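Side-chain contact in trichothecene 3-O-acetyltransferase TRI101 (Fusarium sporotrichioides, PDB 2ZBA), which transfers an acetyl group from acetyl coenzyme A to the 3-hydroxyl of trichothecene mycotoxins, a step in making toxins such as T-2: residues A[243-246]-A[247-250]. Residues are numbered along the deposited sequence; the frame is centred on the assembly and turned at random.
Sequences SFTP and KALS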
loop_
_atom_site.group_PDB
_atom_site.type_symbol
_atom_site.label_atom_id
_atom_site.label_comp_id
_atom_site.label_asym_id
_atom_site.label_seq_id
_atom_site.Cartn_x
_atom_site.Cartn_y
_atom_site.Cartn_z
ATOM N N SER A 243 10.950 -10.382 8.631
ATOM C CA SER A 243 11.975 -10.069 7.636
ATOM C C SER A 243 12.497 -11.321 6.937
ATOM O O SER A 243 12.552 -12.405 7.537
ATOM C CB SER A 243 13.141 -9.306 8.282
ATOM O OG SER A 243 13.844 -10.153 9.179
ATOM N N PHE A 244 12.886 -11.151 5.669
ATOM C CA PHE A 244 13.359 -12.253 4.803
ATOM C C PHE A 244 14.644 -11.800 4.138
ATOM O O PHE A 244 14.652 -10.827 3.407
ATOM C CB PHE A 244 12.325 -12.635 3.722
ATOM C CG PHE A 244 10.990 -13.047 4.268
ATOM C CD1 PHE A 244 10.674 -14.397 4.440
ATOM C CD2 PHE A 244 10.043 -12.091 4.633
ATOM C CE1 PHE A 244 9.427 -14.778 4.970
ATOM C CE2 PHE A 244 8.796 -12.476 5.164
ATOM C CZ PHE A 244 8.494 -13.811 5.323
ATOM N N THR A 245 15.739 -12.489 4.429
ATOM C CA THR A 245 17.037 -12.148 3.860
ATOM C C THR A 245 17.046 -12.433 2.356
ATOM O O THR A 245 16.316 -13.308 1.893
ATOM C CB THR A 245 18.185 -12.968 4.518
ATOM O OG1 THR A 245 17.853 -14.353 4.449
ATOM C CG2 THR A 245 18.377 -12.578 5.984
ATOM N N PRO A 246 17.874 -11.701 1.598
ATOM C CA PRO A 246 18.039 -11.997 0.184
ATOM C C PRO A 246 18.278 -13.485 -0.051
ATOM O O PRO A 246 17.770 -14.039 -1.014
ATOM C CB PRO A 246 19.282 -11.193 -0.197
ATOM C CG PRO A 246 19.307 -10.077 0.744
ATOM C CD PRO A 246 18.694 -10.550 2.023
ATOM N N LYS A 247 19.028 -14.114 0.851
ATOM C CA LYS A 247 19.342 -15.526 0.777
ATOM C C LYS A 247 18.123 -16.424 1.025
ATOM O O LYS A 247 17.887 -17.365 0.262
ATOM C CB LYS A 247 20.501 -15.839 1.730
ATOM C CG LYS A 247 20.766 -17.301 1.983
ATOM C CD LYS A 247 22.159 -17.457 2.598
ATOM C CE LYS A 247 22.183 -18.508 3.677
ATOM N NZ LYS A 247 21.705 -19.814 3.193
ATOM N N ALA A 248 17.336 -16.138 2.060
ATOM C CA ALA A 248 16.077 -16.877 2.275
ATOM C C ALA A 248 15.076 -16.742 1.103
ATOM O O ALA A 248 14.381 -17.706 0.784
ATOM C CB ALA A 248 15.416 -16.482 3.584
ATOM N N LEU A 249 15.022 -15.556 0.483
ATOM C CA LEU A 249 14.130 -15.282 -0.661
ATOM C C LEU A 249 14.626 -15.970 -1.921
ATOM O O LEU A 249 13.843 -16.411 -2.756
ATOM C CB LEU A 249 14.036 -13.779 -0.927
ATOM C CG LEU A 249 13.279 -12.942 0.105
ATOM C CD1 LEU A 249 13.679 -11.487 -0.044
ATOM C CD2 LEU A 249 11.785 -13.150 -0.047
ATOM N N SER A 250 15.948 -16.041 -2.041
ATOM C CA SER A 250 16.608 -16.658 -3.182
ATOM C C SER A 250 16.288 -18.162 -3.176
ATOM O O SER A 250 15.916 -18.730 -4.194
ATOM C CB SER A 250 18.112 -16.359 -3.104
ATOM O OG SER A 250 18.878 -17.269 -3.855
#
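Thr245 O accepts from Leu249 N at 3.0 Å, the first i to i+4 bond of helix 246-257, just where strand 237-244 gives way to it. Thr245 is the N-cap, and Pro246 follows as the first helical residue, a place where its missing N-H costs no helix bond. The cap itself is made by the threonine hydroxyl: OG1 accepts from Ala248 N at 3.0 Å, with an N-H...O angle of 161°. A chi1 of 53° sets OG1 between the backbone N and the carbonyl carbon, which turns it back over the first turn. The next bond along, Ser250 N to Pro246 O (2.9 Å), is more bent, at 139°. On the buried flank Leu249 reaches back to the strand end, and its CG and CD2 both pack against Phe244 CB. Phe431 of the neighbouring strand touches Leu249, and Leu273 of helix 269-285 touches both Phe244 and Leu249, tying the strand-to-helix turn into the sheet-and-helix core. Leu249 also touches Thr269, a coenzyme A-binding residue at the start of that helix. On the exposed side Lys247 bends along the helix to a salt bridge with Glu251. Next to the capping bond, the methyl CB of Ala248 sits 3.3 Å from Thr245 OG1.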